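Side-chain contacts in 3-phytase (Klebsiella pneumoniae, PDB 2WNH), which probably releases phosphate from phytate (inositol hexakisphosphate) as a member of the histidine acid phosphatase family: residues A40-P45 and A208-T213; S202-M207 and L242-E247. The protein carries 3 engineered substitutions. One frame throughout, in Å; residues are numbered along the deposited sequence.

Contact 1 of 2, residues A40-P45 and A208-T213; sequences AATGRP and ANMVET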
loop_
_atom_site.group_PDB
_atom_site.type_symbol
_atom_site.label_atom_id
_atom_site.label_comp_id
_atom_site.label_asym_id
_atom_site.label_seq_id
_atom_site.Cartn_x
_atom_site.Cartn_y
_atom_site.Cartn_z
ATOM N N ALA B 40 -39.807 24.171 -19.371
ATOM C CA ALA B 40 -40.905 24.694 -20.202
ATOM C C ALA B 40 -41.861 23.581 -20.602
ATOM O O ALA B 40 -43.084 23.744 -20.503
ATOM C CB ALA B 40 -40.363 25.421 -21.450
ATOM N N ALA B 41 -41.307 22.445 -21.025
ATOM C CA ALA B 41 -42.087 21.272 -21.445
ATOM C C ALA B 41 -43.068 20.744 -20.403
ATOM O O ALA B 41 -44.128 20.206 -20.752
ATOM C CB ALA B 41 -41.151 20.145 -21.871
ATOM N N THR B 42 -42.704 20.854 -19.129
ATOM C CA THR B 42 -43.490 20.240 -18.050
ATOM C C THR B 42 -44.138 21.283 -17.151
ATOM O O THR B 42 -44.843 20.937 -16.207
ATOM C CB THR B 42 -42.616 19.303 -17.174
ATOM O OG1 THR B 42 -41.498 20.049 -16.667
ATOM C CG2 THR B 42 -42.124 18.128 -17.984
ATOM N N GLY B 43 -43.876 22.552 -17.447
ATOM C CA GLY B 43 -44.437 23.676 -16.711
ATOM C C GLY B 43 -44.052 23.715 -15.244
ATOM O O GLY B 43 -44.809 24.213 -14.414
ATOM N N ARG B 44 -42.876 23.182 -14.907
ATOM C CA ARG B 44 -42.418 23.248 -13.514
ATOM C C ARG B 44 -40.885 23.197 -13.421
ATOM O O ARG B 44 -40.226 22.786 -14.376
ATOM C CB ARG B 44 -43.078 22.142 -12.667
ATOM C CG ARG B 44 -42.278 20.886 -12.500
ATOM C CD ARG B 44 -42.534 19.943 -13.619
ATOM N NE ARG B 44 -43.149 18.655 -13.294
ATOM C CZ ARG B 44 -43.488 18.161 -12.095
ATOM N NH1 ARG B 44 -43.309 18.832 -10.977
ATOM N NH2 ARG B 44 -44.019 16.941 -12.032
ATOM N N PRO B 45 -40.321 23.634 -12.282
ATOM C CA PRO B 45 -38.875 23.540 -12.095
ATOM C C PRO B 45 -38.440 22.110 -11.811
ATOM O O PRO B 45 -39.179 21.337 -11.179
ATOM C CB PRO B 45 -38.624 24.411 -10.864
ATOM C CG PRO B 45 -39.909 24.281 -10.072
ATOM C CD PRO B 45 -40.988 24.249 -11.114
ATOM N N ALA B 208 -36.575 13.425 -25.327
ATOM C CA ALA B 208 -35.245 12.803 -25.235
ATOM C C ALA B 208 -34.359 13.522 -24.207
ATOM O O ALA B 208 -33.645 12.846 -23.450
ATOM C CB ALA B 208 -34.575 12.772 -26.622
ATOM N N ASN B 209 -34.408 14.857 -24.175
ATOM C CA ASN B 209 -33.735 15.656 -23.142
ATOM C C ASN B 209 -34.207 15.239 -21.743
ATOM O O ASN B 209 -33.416 15.181 -20.797
ATOM C CB ASN B 209 -34.052 17.167 -23.265
ATOM C CG ASN B 209 -33.423 17.845 -24.473
ATOM O OD1 ASN B 209 -33.932 18.887 -24.930
ATOM N ND2 ASN B 209 -32.314 17.301 -24.980
ATOM N N MET B 210 -35.517 15.006 -21.602
ATOM C CA MET B 210 -36.078 14.606 -20.308
ATOM C C MET B 210 -35.571 13.230 -19.870
ATOM O O MET B 210 -35.160 13.060 -18.730
ATOM C CB MET B 210 -37.614 14.628 -20.352
ATOM C CG MET B 210 -38.191 16.022 -20.392
ATOM S SD MET B 210 -40.006 15.911 -20.495
ATOM C CE MET B 210 -40.232 16.009 -22.234
ATOM N N VAL B 211 -35.617 12.257 -20.780
ATOM C CA VAL B 211 -35.151 10.893 -20.514
ATOM C C VAL B 211 -33.653 10.851 -20.164
ATOM O O VAL B 211 -33.271 10.183 -19.214
ATOM C CB VAL B 211 -35.485 9.958 -21.690
ATOM C CG1 VAL B 211 -34.762 8.602 -21.565
ATOM C CG2 VAL B 211 -37.003 9.765 -21.770
ATOM N N GLU B 212 -32.825 11.573 -20.910
ATOM C CA GLU B 212 -31.392 11.691 -20.543
ATOM C C GLU B 212 -31.210 12.254 -19.129
ATOM O O GLU B 212 -30.418 11.720 -18.343
ATOM C CB GLU B 212 -30.637 12.543 -21.554
ATOM C CG GLU B 212 -29.100 12.594 -21.321
ATOM C CD GLU B 212 -28.386 11.256 -21.546
ATOM O OE1 GLU B 212 -28.815 10.446 -22.403
ATOM O OE2 GLU B 212 -27.350 11.026 -20.868
ATOM N N THR B 213 -31.942 13.319 -18.809
ATOM C CA THR B 213 -31.864 13.925 -17.467
ATOM C C THR B 213 -32.248 12.925 -16.357
ATOM O O THR B 213 -31.582 12.858 -15.306
ATOM C CB THR B 213 -32.736 15.201 -17.381
ATOM O OG1 THR B 213 -32.339 16.124 -18.411
ATOM C CG2 THR B 213 -32.609 15.864 -16.005
#
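Met210 reaches from helix 204-219 to the last turn of helix 32-42, where its thioether end meets Ala41 and Thr42. Its SD lies 4.0 Å from CG2 of Thr42, and its CE comes within 4.3 Å of the Ala41 CB. The chain leaves the backbone extended through chi2 and bends at chi3 (-94°), which turns the terminal methyl toward Ala41 while the sulfur faces Thr42. The Thr42 and Met210 side chains run alongside each other, pointing opposite ways, and the contact buries a modest 82 Å².

What sets Thr42 is its hydroxyl. With chi1 at 56°, OG1 sits between the backbone N and the carbonyl carbon, where it bonds to Ile38 O and Trp46 NE1, and the methyl is left for the sulfur. The Arg44 guanidinium, itself in a cation-pi contact with Trp229, turns an edge to Thr42 CB. Directly after Thr42, Gly43 has a positive phi and departs from helical geometry in a Schellman motif. On the partner helix, Asn209 O accepts both Thr213 OG1 (2.8 Å) and Thr213 N (3.1 Å), from opposite faces of its plane.

Ile38 and Ile184 also pack on Met210. In the helical part of the histidine acid phosphatase fold, away from the mixed sheet, the contact joins the C-terminal end of helix 32-42 to helix 204-219, with helix 165-175 touching both through Val175 and Leu171, and helix 243-250 packing on Ala208.

Contact 2 of 2, residues S202-M207 and L242-E247; sequences SGLSVM and LPLLTE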
loop_
_atom_site.group_PDB
_atom_site.type_symbol
_atom_site.label_atom_id
_atom_site.label_comp_id
_atom_site.label_asym_id
_atom_site.label_seq_id
_atom_site.Cartn_x
_atom_site.Cartn_y
_atom_site.Cartn_z
ATOM N N SER B 202 -39.797 18.195 -33.223
ATOM C CA SER B 202 -40.560 18.795 -32.129
ATOM C C SER B 202 -41.182 17.691 -31.284
ATOM O O SER B 202 -41.534 16.615 -31.793
ATOM C CB SER B 202 -41.635 19.751 -32.666
ATOM O OG SER B 202 -42.619 19.002 -33.343
ATOM N N GLY B 203 -41.307 17.949 -29.982
ATOM C CA GLY B 203 -41.861 16.961 -29.063
ATOM C C GLY B 203 -40.816 15.919 -28.639
ATOM O O GLY B 203 -40.367 15.910 -27.480
ATOM N N LEU B 204 -40.450 15.052 -29.586
ATOM C CA LEU B 204 -39.485 13.977 -29.371
ATOM C C LEU B 204 -38.142 14.477 -28.838
ATOM O O LEU B 204 -37.603 13.902 -27.886
ATOM C CB LEU B 204 -39.255 13.195 -30.669
ATOM C CG LEU B 204 -38.195 12.078 -30.634
ATOM C CD1 LEU B 204 -38.523 11.043 -29.568
ATOM C CD2 LEU B 204 -38.094 11.395 -31.965
ATOM N N SER B 205 -37.609 15.540 -29.429
ATOM C CA SER B 205 -36.281 15.996 -29.022
ATOM C C SER B 205 -36.266 16.406 -27.556
ATOM O O SER B 205 -35.340 16.038 -26.833
ATOM C CB SER B 205 -35.715 17.094 -29.937
ATOM O OG SER B 205 -36.489 18.278 -29.875
ATOM N N VAL B 206 -37.290 17.141 -27.109
ATOM C CA VAL B 206 -37.361 17.561 -25.709
ATOM C C VAL B 206 -37.661 16.363 -24.799
ATOM O O VAL B 206 -37.098 16.261 -23.719
ATOM C CB VAL B 206 -38.328 18.744 -25.485
ATOM C CG1 VAL B 206 -38.346 19.159 -24.005
ATOM C CG2 VAL B 206 -37.887 19.946 -26.333
ATOM N N MET B 207 -38.511 15.440 -25.250
ATOM C CA MET B 207 -38.712 14.200 -24.502
ATOM C C MET B 207 -37.399 13.456 -24.286
ATOM O O MET B 207 -37.149 12.928 -23.198
ATOM C CB MET B 207 -39.723 13.288 -25.179
ATOM C CG MET B 207 -41.164 13.720 -24.907
ATOM S SD MET B 207 -42.337 12.625 -25.700
ATOM C CE MET B 207 -43.028 13.720 -26.929
ATOM N N LEU B 242 -36.033 4.593 -22.190
ATOM C CA LEU B 242 -34.893 4.828 -23.080
ATOM C C LEU B 242 -35.210 4.723 -24.573
ATOM O O LEU B 242 -34.514 5.329 -25.404
ATOM C CB LEU B 242 -33.711 3.908 -22.704
ATOM C CG LEU B 242 -33.087 4.182 -21.333
ATOM C CD1 LEU B 242 -31.970 3.168 -21.050
ATOM C CD2 LEU B 242 -32.583 5.638 -21.199
ATOM N N PRO B 243 -36.263 3.979 -24.924
ATOM C CA PRO B 243 -36.700 3.903 -26.324
ATOM C C PRO B 243 -36.884 5.289 -26.984
ATOM O O PRO B 243 -36.628 5.459 -28.179
ATOM C CB PRO B 243 -37.970 3.067 -26.409
ATOM N N LEU B 244 -37.310 6.288 -26.213
ATOM C CA LEU B 244 -37.442 7.648 -26.739
ATOM C C LEU B 244 -36.089 8.264 -27.092
ATOM O O LEU B 244 -35.965 9.049 -28.028
ATOM C CB LEU B 244 -38.179 8.540 -25.736
ATOM C CG LEU B 244 -39.700 8.341 -25.688
ATOM C CD1 LEU B 244 -40.303 9.053 -24.466
ATOM C CD2 LEU B 244 -40.314 8.870 -26.968
ATOM N N LEU B 245 -35.072 7.916 -26.312
ATOM C CA LEU B 245 -33.752 8.468 -26.536
ATOM C C LEU B 245 -33.148 7.826 -27.788
ATOM O O LEU B 245 -32.585 8.520 -28.616
ATOM C CB LEU B 245 -32.900 8.253 -25.277
ATOM C CG LEU B 245 -31.571 8.994 -25.141
ATOM C CD1 LEU B 245 -31.709 10.497 -25.239
ATOM C CD2 LEU B 245 -30.975 8.572 -23.772
ATOM N N THR B 246 -33.307 6.513 -27.925
ATOM C CA THR B 246 -32.904 5.781 -29.120
ATOM C C THR B 246 -33.596 6.359 -30.349
ATOM O O THR B 246 -32.959 6.580 -31.377
ATOM C CB THR B 246 -33.202 4.268 -29.001
ATOM O OG1 THR B 246 -32.364 3.686 -27.989
ATOM C CG2 THR B 246 -32.956 3.545 -30.320
ATOM N N GLU B 247 -34.899 6.598 -30.241
ATOM C CA GLU B 247 -35.646 7.155 -31.384
ATOM C C GLU B 247 -35.079 8.522 -31.804
ATOM O O GLU B 247 -34.849 8.776 -33.007
ATOM C CB GLU B 247 -37.140 7.238 -31.036
ATOM C CG GLU B 247 -38.038 7.668 -32.215
ATOM C CD GLU B 247 -38.555 6.503 -33.046
ATOM O OE1 GLU B 247 -37.998 5.391 -32.974
ATOM O OE2 GLU B 247 -39.548 6.705 -33.792
#
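Leu204, in the first turn of helix 204-219, extends its forked end between Leu244 and Glu247 of helix 243-250, in the helical region. With CG anti to the backbone N (chi1 176°), the chain reaches across to the other helix, and its two methyls part company. CD1 goes to Leu244, 3.8 Å from its CD2 and 3.6 Å from its carbonyl O, the two leucine side chains crossing at a slant. CD2 rests on the aliphatic stem of Glu247, 3.7 Å from its CG, and here the crossing is close to a right angle.

Met207, one turn further along, adds a looser touch: its SD is 4.3 Å from CD1 of Leu244, and the rest of the thioether turns from the leucine. Gly203 stands at the N-cap, its O accepting Met207 N at 2.9 Å.

No hydrogen bond links the two segments, although 210 Å² is buried between them. The cohesion is mostly van der Waals packing, with the Leu204 methyl also resting against the Leu244 carbonyl O. Glu247 takes part mainly through CG. A chi2 bend (90°) carries its carboxylate to a salt bridge with Arg160, probably balancing the charge beside the apolar patch.

Helix 204-219 serves both contacts, whose centres lie 11 Å apart: its first turn meets helix 243-250 in contact 2, and Met210, further along, meets helix 32-42 in contact 1. They also touch directly. Ala41 CB lies 3.7 Å from Val206 CG1, Val211 CG1 packs on Leu242 CD2, also at 3.7 Å, and Leu245 CD1 sits 3.5 Å from Ala208 O. Leu171 of helix 165-175 packs on Met207, Val211 and Leu244, bridging helices 204-219 and 243-250. Neither contact lies at an annotated site, but Glu212 forms a salt bridge with Arg24 of the RHGxRxP motif, which in this family holds the catalytic histidine, and the side chain of Glu247 lies about 4 Å from a sodium ion.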